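Local structure of putative fumarylacetoacetate hydrolase family protein (Yersinia pestis, 3S52) at residues 17-22 and 49-54; 53-58 and 130-135; 148-153 and 162-167. The protein is of unknown function but belongs to the fumarylacetoacetate hydrolase family and is built around a mixed beta sheet. One frame throughout, in Å; residues are numbered along the deposited sequence.

Interaction 1. Residues 17-22 and 49-54; sequences FPVNKV and KPETAL
The flat peptide groups of Val-22 and Lys-49 are joined by two hydrogen bonds, each donor lying in the plane of the carbonyl it meets. Val-22 N reaches Lys-49 O at 3.0 Å and Lys-49 N reaches Val-22 O at 2.8 Å, the two reciprocal bonds of an antiparallel hydrogen-bonded pair. Two residues further out, a water accepts from Glu-51 N at 2.8 Å and lies 2.8 Å from Asn-20 O.

On the face bearing Val-22, Leu-54 packs against Val-22 and Val-19. Val-22 holds CG1 anti to the backbone N (chi1 -175°), which turns CG2 to the leucine. That methyl lies 3.6 Å from Leu-54 CD1 and is almost as near to CG and CD2, so it rests against the fork rather than one branch. Val-19 CG1 lies 4.0 Å from Leu-54 CD1, the two side chains sliding past each other in opposite directions. The same methyl is 3.8 Å from Glu-51 CG, and there Val-19 and Glu-51 cross at about a right angle. The Glu-51 carboxylate then turns away, to Arg-185 and Asn-20 of the second subunit.

Strand 45-50 thus flanks strand 21-26, which also pairs in parallel with strand 189-191 through Lys-21 and Ile-189. Leu-191 packs on Val-22 and Ile-189 on Leu-54, while Lys-49 runs on to a salt bridge with Asp-104.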
loop_
_atom_site.group_PDB
_atom_site.type_symbol
_atom_site.label_atom_id
_atom_site.label_comp_id
_atom_site.label_asym_id
_atom_site.label_seq_id
_atom_site.Cartn_x
_atom_site.Cartn_y
_atom_site.Cartn_z
ATOM N N PHE A 17 15.380 -4.925 11.979
ATOM C CA PHE A 17 14.873 -3.864 11.110
ATOM C C PHE A 17 13.391 -3.676 11.383
ATOM O O PHE A 17 12.696 -4.641 11.663
ATOM C CB PHE A 17 15.000 -4.223 9.621
ATOM C CG PHE A 17 16.411 -4.460 9.145
ATOM C CD1 PHE A 17 17.261 -3.400 8.888
ATOM C CD2 PHE A 17 16.864 -5.743 8.915
ATOM C CE1 PHE A 17 18.544 -3.625 8.424
ATOM C CE2 PHE A 17 18.146 -5.977 8.460
ATOM C CZ PHE A 17 18.987 -4.915 8.210
ATOM N N PRO A 18 12.890 -2.441 11.243
ATOM C CA PRO A 18 11.442 -2.177 11.292
ATOM C C PRO A 18 10.662 -2.857 10.150
ATOM O O PRO A 18 11.203 -3.186 9.098
ATOM C CB PRO A 18 11.362 -0.653 11.114
ATOM C CG PRO A 18 12.719 -0.143 11.447
ATOM C CD PRO A 18 13.666 -1.210 11.011
ATOM N N VAL A 19 9.375 -3.061 10.364
ATOM C CA VAL A 19 8.515 -3.595 9.331
ATOM C C VAL A 19 7.548 -2.487 8.947
ATOM O O VAL A 19 6.914 -1.896 9.820
ATOM C CB VAL A 19 7.735 -4.791 9.873
ATOM C CG1 VAL A 19 6.691 -5.282 8.845
ATOM C CG2 VAL A 19 8.717 -5.900 10.272
ATOM N N ASN A 20 7.478 -2.154 7.661
ATOM C CA ASN A 20 6.488 -1.170 7.211
ATOM C C ASN A 20 5.719 -1.599 5.981
ATOM O O ASN A 20 4.507 -1.827 6.042
ATOM C CB ASN A 20 7.133 0.204 6.970
ATOM C CG ASN A 20 7.489 0.905 8.259
ATOM O OD1 ASN A 20 8.655 0.900 8.693
ATOM N ND2 ASN A 20 6.484 1.504 8.896
ATOM N N LYS A 21 6.416 -1.691 4.852
ATOM C CA LYS A 21 5.740 -1.988 3.589
ATOM C C LYS A 21 6.559 -2.888 2.676
ATOM O O LYS A 21 7.750 -3.137 2.911
ATOM C CB LYS A 21 5.359 -0.696 2.838
ATOM C CG LYS A 21 6.570 0.147 2.359
ATOM C CD LYS A 21 6.115 1.401 1.588
ATOM C CE LYS A 21 7.295 2.355 1.297
ATOM N NZ LYS A 21 7.959 2.861 2.550
ATOM N N VAL A 22 5.895 -3.349 1.623
ATOM C CA VAL A 22 6.485 -4.170 0.576
ATOM C C VAL A 22 6.150 -3.486 -0.757
ATOM O O VAL A 22 4.980 -3.282 -1.056
ATOM C CB VAL A 22 5.862 -5.577 0.600
ATOM C CG1 VAL A 22 6.543 -6.499 -0.405
ATOM C CG2 VAL A 22 5.938 -6.148 1.993
ATOM N N LYS A 49 2.214 -3.692 -0.781
ATOM C CA LYS A 49 1.478 -4.454 0.214
ATOM C C LYS A 49 1.819 -3.891 1.594
ATOM O O LYS A 49 2.953 -3.464 1.836
ATOM C CB LYS A 49 1.868 -5.929 0.188
ATOM C CG LYS A 49 1.731 -6.655 -1.153
ATOM C CD LYS A 49 2.063 -8.147 -0.950
ATOM C CE LYS A 49 2.038 -8.954 -2.237
ATOM N NZ LYS A 49 0.689 -9.532 -2.552
ATOM N N PRO A 50 0.844 -3.892 2.513
ATOM C CA PRO A 50 1.119 -3.297 3.827
ATOM C C PRO A 50 1.657 -4.335 4.797
ATOM O O PRO A 50 1.697 -5.514 4.462
ATOM C CB PRO A 50 -0.266 -2.838 4.276
ATOM C CG PRO A 50 -1.187 -3.891 3.685
ATOM C CD PRO A 50 -0.579 -4.260 2.351
ATOM N N GLU A 51 2.020 -3.908 6.000
ATOM C CA GLU A 51 2.531 -4.830 7.006
ATOM C C GLU A 51 1.557 -5.992 7.270
ATOM O O GLU A 51 1.974 -7.126 7.519
ATOM C CB GLU A 51 2.845 -4.066 8.298
ATOM C CG GLU A 51 2.993 -4.952 9.532
ATOM C CD GLU A 51 1.655 -5.281 10.171
ATOM O OE1 GLU A 51 0.812 -4.365 10.308
ATOM O OE2 GLU A 51 1.445 -6.462 10.523
ATOM N N THR A 52 0.260 -5.717 7.215
ATOM C CA THR A 52 -0.729 -6.764 7.449
ATOM C C THR A 52 -0.745 -7.885 6.396
ATOM O O THR A 52 -1.389 -8.917 6.594
ATOM C CB THR A 52 -2.144 -6.184 7.580
ATOM O OG1 THR A 52 -2.350 -5.185 6.571
ATOM C CG2 THR A 52 -2.329 -5.558 8.962
ATOM N N ALA A 53 -0.072 -7.678 5.268
ATOM C CA ALA A 53 0.016 -8.728 4.240
ATOM C C ALA A 53 1.090 -9.758 4.611
ATOM O O ALA A 53 1.017 -10.928 4.236
ATOM C CB ALA A 53 0.328 -8.107 2.887
ATOM N N LEU A 54 2.094 -9.300 5.350
ATOM C CA LEU A 54 3.278 -10.101 5.614
ATOM C C LEU A 54 3.066 -11.191 6.659
ATOM O O LEU A 54 2.430 -10.962 7.678
ATOM C CB LEU A 54 4.432 -9.196 6.051
ATOM C CG LEU A 54 5.120 -8.441 4.913
ATOM C CD1 LEU A 54 5.822 -7.183 5.436
ATOM C CD2 LEU A 54 6.092 -9.351 4.178
HETATM O O HOH W 1 1.799 -1.125 6.562
#

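Interaction 2. Residues 53-58 and 130-135; sequences ALCDIR and SCPISG
Cys-55 and Pro-132 sit at the middle of a parallel ladder that pairs Leu-54 with Cys-131, Cys-55 with Pro-132 and Asp-56 with Ile-133, with four backbone bonds as evidence; the flanking ones use Ala-53 O and Ile-57 N. Cys-131 N gives to Ala-53 O, Cys-55 N to Cys-131 O, Ile-133 N to Cys-55 O at 2.9 Å, and Ile-57 N to Ile-133 O, the last nearly straight at 175°. Pro-132 has no N-H, but its CA approaches Cys-55 O at 3.4 Å as a CA-H...O contact.

The tight apolar packing falls in two patches. On one face, Leu-54 CD2 touches both Cys-131 SG, at 3.9 Å, and Ile-133 CG2, at 3.8 Å; leucine and isoleucine run side by side and point the same way. On the other, the Ile-57 chain crosses the proline ring at about a right angle, its CG1 3.7 Å from Pro-132 CB. Next to it, Cys-55 SG, placed between N and carbonyl carbon (chi1 54°), approaches the CA side of that ring, 3.7 Å from Pro-132 CA. Leu-103 and Leu-105 of strand 96-107 also pack on Pro-132.

Toward Asp-56 and Arg-58 the contact is looser. The Asp-56 and Ile-133 side chains diverge, and the carboxylate serves its own strand end: OD1 accepts from Arg-58 N at 2.8 Å, met from above the carboxylate plane, which makes an Asx turn. Arg-58 is exposed.

The short segments 54-56 and 131-133 run parallel, at 36° to each other. Strand 131-138 pairs in parallel with 54-56 and antiparallel with 96-107, which joins distant parts of the chain in the large mixed sheet of this subunit.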
loop_
_atom_site.group_PDB
_atom_site.type_symbol
_atom_site.label_atom_id
_atom_site.label_comp_id
_atom_site.label_asym_id
_atom_site.label_seq_id
_atom_site.Cartn_x
_atom_site.Cartn_y
_atom_site.Cartn_z
ATOM N N ALA A 53 -0.072 -7.678 5.268
ATOM C CA ALA A 53 0.016 -8.728 4.240
ATOM C C ALA A 53 1.090 -9.758 4.611
ATOM O O ALA A 53 1.017 -10.928 4.236
ATOM C CB ALA A 53 0.328 -8.107 2.887
ATOM N N LEU A 54 2.094 -9.300 5.350
ATOM C CA LEU A 54 3.278 -10.101 5.614
ATOM C C LEU A 54 3.066 -11.191 6.659
ATOM O O LEU A 54 2.430 -10.962 7.678
ATOM C CB LEU A 54 4.432 -9.196 6.051
ATOM C CG LEU A 54 5.120 -8.441 4.913
ATOM C CD1 LEU A 54 5.822 -7.183 5.436
ATOM C CD2 LEU A 54 6.092 -9.351 4.178
ATOM N N CYS A 55 3.624 -12.373 6.396
ATOM C CA CYS A 55 3.601 -13.477 7.351
ATOM C C CYS A 55 4.750 -14.450 7.094
ATOM O O CYS A 55 5.417 -14.381 6.054
ATOM C CB CYS A 55 2.249 -14.199 7.347
ATOM S SG CYS A 55 1.717 -14.777 5.731
ATOM N N ASP A 56 5.001 -15.330 8.057
ATOM C CA ASP A 56 6.116 -16.271 7.966
ATOM C C ASP A 56 5.701 -17.442 7.049
ATOM O O ASP A 56 4.814 -18.226 7.373
ATOM C CB ASP A 56 6.437 -16.762 9.377
ATOM C CG ASP A 56 7.571 -17.779 9.420
ATOM O OD1 ASP A 56 8.027 -18.251 8.356
ATOM O OD2 ASP A 56 7.996 -18.115 10.543
ATOM N N ILE A 57 6.367 -17.570 5.908
ATOM C CA ILE A 57 6.031 -18.629 4.960
ATOM C C ILE A 57 6.199 -20.028 5.563
ATOM O O ILE A 57 5.563 -20.981 5.127
ATOM C CB ILE A 57 6.835 -18.486 3.645
ATOM C CG1 ILE A 57 6.082 -19.130 2.472
ATOM C CG2 ILE A 57 8.270 -19.010 3.802
ATOM C CD1 ILE A 57 6.535 -18.590 1.113
ATOM N N ARG A 58 7.047 -20.159 6.576
ATOM C CA ARG A 58 7.316 -21.486 7.129
ATOM C C ARG A 58 6.135 -22.018 7.933
ATOM O O ARG A 58 6.052 -23.208 8.194
ATOM C CB ARG A 58 8.566 -21.465 8.002
ATOM C CG ARG A 58 9.797 -20.958 7.264
ATOM C CD ARG A 58 10.986 -20.820 8.190
ATOM N NE ARG A 58 11.691 -22.086 8.383
ATOM C CZ ARG A 58 12.862 -22.191 9.007
ATOM N NH1 ARG A 58 13.459 -21.108 9.497
ATOM N NH2 ARG A 58 13.441 -23.376 9.143
ATOM N N SER A 130 -1.324 -11.777 2.337
ATOM C CA SER A 130 -1.077 -11.975 0.896
ATOM C C SER A 130 0.413 -12.005 0.538
ATOM O O SER A 130 0.780 -12.007 -0.640
ATOM C CB SER A 130 -1.740 -10.884 0.067
ATOM O OG SER A 130 -1.129 -9.647 0.352
ATOM N N CYS A 131 1.272 -11.950 1.548
ATOM C CA CYS A 131 2.707 -11.969 1.294
ATOM C C CYS A 131 3.463 -12.823 2.320
ATOM O O CYS A 131 4.197 -12.310 3.160
ATOM C CB CYS A 131 3.272 -10.551 1.228
ATOM S SG CYS A 131 5.000 -10.478 0.639
ATOM N N PRO A 132 3.281 -14.143 2.240
ATOM C CA PRO A 132 4.110 -15.117 2.957
ATOM C C PRO A 132 5.542 -14.983 2.484
ATOM O O PRO A 132 5.779 -14.999 1.271
ATOM C CB PRO A 132 3.572 -16.468 2.467
ATOM C CG PRO A 132 2.246 -16.178 1.872
ATOM C CD PRO A 132 2.324 -14.786 1.336
ATOM N N ILE A 133 6.485 -14.889 3.417
ATOM C CA ILE A 133 7.872 -14.657 3.051
ATOM C C ILE A 133 8.830 -15.462 3.933
ATOM O O ILE A 133 8.526 -15.745 5.102
ATOM C CB ILE A 133 8.203 -13.152 3.125
ATOM C CG1 ILE A 133 9.617 -12.869 2.620
ATOM C CG2 ILE A 133 8.042 -12.638 4.531
ATOM C CD1 ILE A 133 9.790 -11.407 2.191
ATOM N N SER A 134 9.969 -15.832 3.350
ATOM C CA SER A 134 11.024 -16.572 4.035
ATOM C C SER A 134 11.883 -15.659 4.917
ATOM O O SER A 134 11.703 -14.440 4.947
ATOM C CB SER A 134 11.952 -17.227 2.993
ATOM O OG SER A 134 12.720 -16.236 2.289
ATOM N N GLY A 135 12.842 -16.268 5.604
ATOM C CA GLY A 135 13.894 -15.529 6.265
ATOM C C GLY A 135 14.829 -14.997 5.192
ATOM O O GLY A 135 14.767 -15.429 4.042
#

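Interaction 3. Residues 148-153 and 162-167; sequences ADLSLT and GNTRDM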
loop_
_atom_site.group_PDB
_atom_site.type_symbol
_atom_site.label_atom_id
_atom_site.label_comp_id
_atom_site.label_asym_id
_atom_site.label_seq_id
_atom_site.Cartn_x
_atom_site.Cartn_y
_atom_site.Cartn_z
ATOM N N ALA A 148 19.783 -15.677 -9.522
ATOM C CA ALA A 148 19.136 -16.591 -8.575
ATOM C C ALA A 148 17.992 -17.436 -9.155
ATOM O O ALA A 148 17.187 -16.953 -9.946
ATOM C CB ALA A 148 18.655 -15.823 -7.353
ATOM N N ASP A 149 17.931 -18.698 -8.732
ATOM C CA ASP A 149 16.896 -19.628 -9.137
ATOM C C ASP A 149 15.732 -19.653 -8.142
ATOM O O ASP A 149 15.932 -19.619 -6.935
ATOM C CB ASP A 149 17.477 -21.030 -9.313
ATOM C CG ASP A 149 18.406 -21.119 -10.516
ATOM O OD1 ASP A 149 17.904 -21.169 -11.675
ATOM O OD2 ASP A 149 19.640 -21.145 -10.296
ATOM N N LEU A 150 14.518 -19.712 -8.669
ATOM C CA LEU A 150 13.317 -19.786 -7.853
ATOM C C LEU A 150 12.490 -20.961 -8.346
ATOM O O LEU A 150 12.275 -21.101 -9.544
ATOM C CB LEU A 150 12.469 -18.529 -8.061
ATOM C CG LEU A 150 13.045 -17.149 -7.795
ATOM C CD1 LEU A 150 12.234 -16.097 -8.525
ATOM C CD2 LEU A 150 13.054 -16.889 -6.309
ATOM N N SER A 151 11.991 -21.780 -7.431
ATOM C CA SER A 151 11.148 -22.888 -7.835
ATOM C C SER A 151 10.042 -23.097 -6.821
ATOM O O SER A 151 10.232 -22.910 -5.619
ATOM C CB SER A 151 11.964 -24.164 -8.022
ATOM O OG SER A 151 12.563 -24.549 -6.805
ATOM N N LEU A 152 8.870 -23.457 -7.319
ATOM C CA LEU A 152 7.740 -23.704 -6.450
ATOM C C LEU A 152 7.178 -25.013 -6.902
ATOM O O LEU A 152 6.865 -25.166 -8.074
ATOM C CB LEU A 152 6.676 -22.622 -6.616
ATOM C CG LEU A 152 5.348 -22.908 -5.910
ATOM C CD1 LEU A 152 5.585 -23.044 -4.399
ATOM C CD2 LEU A 152 4.330 -21.817 -6.195
ATOM N N THR A 153 7.097 -25.956 -5.971
ATOM C CA THR A 153 6.530 -27.271 -6.213
ATOM C C THR A 153 5.276 -27.361 -5.356
ATOM O O THR A 153 5.306 -27.033 -4.175
ATOM C CB THR A 153 7.521 -28.379 -5.787
ATOM O OG1 THR A 153 8.686 -28.323 -6.619
ATOM C CG2 THR A 153 6.907 -29.737 -5.915
ATOM N N GLY A 162 12.130 -20.629 -12.285
ATOM C CA GLY A 162 12.634 -19.519 -13.063
ATOM C C GLY A 162 13.944 -18.993 -12.523
ATOM O O GLY A 162 14.498 -19.543 -11.577
ATOM N N ASN A 163 14.450 -17.939 -13.145
ATOM C CA ASN A 163 15.707 -17.368 -12.717
ATOM C C ASN A 163 15.644 -15.868 -12.900
ATOM O O ASN A 163 15.122 -15.388 -13.911
ATOM C CB ASN A 163 16.865 -17.981 -13.501
ATOM C CG ASN A 163 18.219 -17.573 -12.955
ATOM O OD1 ASN A 163 18.684 -16.459 -13.201
ATOM N ND2 ASN A 163 18.866 -18.477 -12.211
ATOM N N THR A 164 16.159 -15.126 -11.923
ATOM C CA THR A 164 16.078 -13.663 -11.964
ATOM C C THR A 164 16.832 -13.027 -13.135
ATOM O O THR A 164 16.691 -11.824 -13.391
ATOM C CB THR A 164 16.542 -13.026 -10.649
ATOM O OG1 THR A 164 17.920 -13.352 -10.412
ATOM C CG2 THR A 164 15.688 -13.540 -9.488
ATOM N N ARG A 165 17.629 -13.815 -13.852
ATOM C CA ARG A 165 18.276 -13.275 -15.047
ATOM C C ARG A 165 17.232 -12.863 -16.081
ATOM O O ARG A 165 17.525 -12.091 -17.003
ATOM C CB ARG A 165 19.272 -14.264 -15.662
ATOM C CG ARG A 165 18.633 -15.458 -16.367
ATOM C CD ARG A 165 19.673 -16.293 -17.132
ATOM N NE ARG A 165 20.702 -16.821 -16.240
ATOM C CZ ARG A 165 20.570 -17.920 -15.501
ATOM N NH1 ARG A 165 19.447 -18.628 -15.537
ATOM N NH2 ARG A 165 21.564 -18.312 -14.722
ATOM N N ASP A 166 16.006 -13.361 -15.927
ATOM C CA ASP A 166 14.968 -13.080 -16.907
ATOM C C ASP A 166 14.157 -11.827 -16.559
ATOM O O ASP A 166 13.261 -11.442 -17.297
ATOM C CB ASP A 166 14.062 -14.304 -17.109
ATOM C CG ASP A 166 14.791 -15.459 -17.806
ATOM O OD1 ASP A 166 15.727 -15.188 -18.589
ATOM O OD2 ASP A 166 14.445 -16.633 -17.575
HETATM N N MSE A 167 14.483 -11.178 -15.445
HETATM C CA MSE A 167 13.813 -9.917 -15.106
HETATM C C MSE A 167 13.928 -8.927 -16.255
HETATM O O MSE A 167 15.006 -8.763 -16.827
HETATM C CB MSE A 167 14.402 -9.290 -13.833
HETATM C CG MSE A 167 13.969 -10.019 -12.575
HETATM SE SE MSE A 167 14.726 -9.298 -10.926
HETATM C CE MSE A 167 14.145 -10.687 -9.740
HETATM O O HOH W 2 18.779 -21.318 -14.246
HETATM O O HOH W 3 15.530 -22.011 -11.973
#
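Asp-149 and Asn-163 face each other across the open end of the beta hairpin formed by strands 149-154 and 157-163, as a non-hydrogen-bonded antiparallel pair. Either side of them the backbone closes the ladder: Leu-150 and Gly-162 exchange two bonds, with Gly-162 N 2.8 Å from Leu-150 O, and Thr-164 N reaches Ala-148 O at 2.9 Å. Ala-148 N gives a weak bond to Thr-164 OG1, at 3.1 Å and bent to 130°; the same hydroxyl is bonded to Ala-145 O.

The side chains of the central pair carry the polar contact. Asn-163 extends its CG anti to the backbone N (chi1 -172°), which brings ND2 within 2.9 Å of Asp-149 OD1. The acceptor lies in the amide plane, yet the carboxylate is met from above its own plane, the two planes being 72° apart. Gln-147 O also takes a bond from ND2. At the amide's other end, OD1 accepts from Arg-165 N at 2.9 Å, an Asx turn leading into the 3-10 segment 164-166, and sits 3.2 Å above the Arg-165 guanidinium centre.

Both ends of the Asn-163 amide are therefore engaged, which fixes its rotation. Asp-149 OD1 also accepts from two waters, and one of these receives a bond from Arg-165 NH1: the opposite charges are linked through solvent rather than by a direct salt bridge.

In the fold
Interactions 1 and 2 belong to the same mixed sheet and share Ala-53 and Leu-54; their centres are about 10 Å apart, and Lys-49 NZ probably bonds to Ser-130 O between them. Both are buried, but interaction 1 lies against the second subunit, whereas no other chain touches interaction 2. Interaction 3 is in the separate four-stranded antiparallel sheet, across the chain's centre from interaction 1, with centres about 23 Å apart. The chemistry follows place: aliphatic and sulfur side chains dominate 53-58 with 130-135; 17-22 with 49-54 mixes aliphatic packing with charges directed elsewhere; 148-153 with 162-167 pairs an exposed Asp-149 with a buried Asn-163, with Leu-150 on the other face.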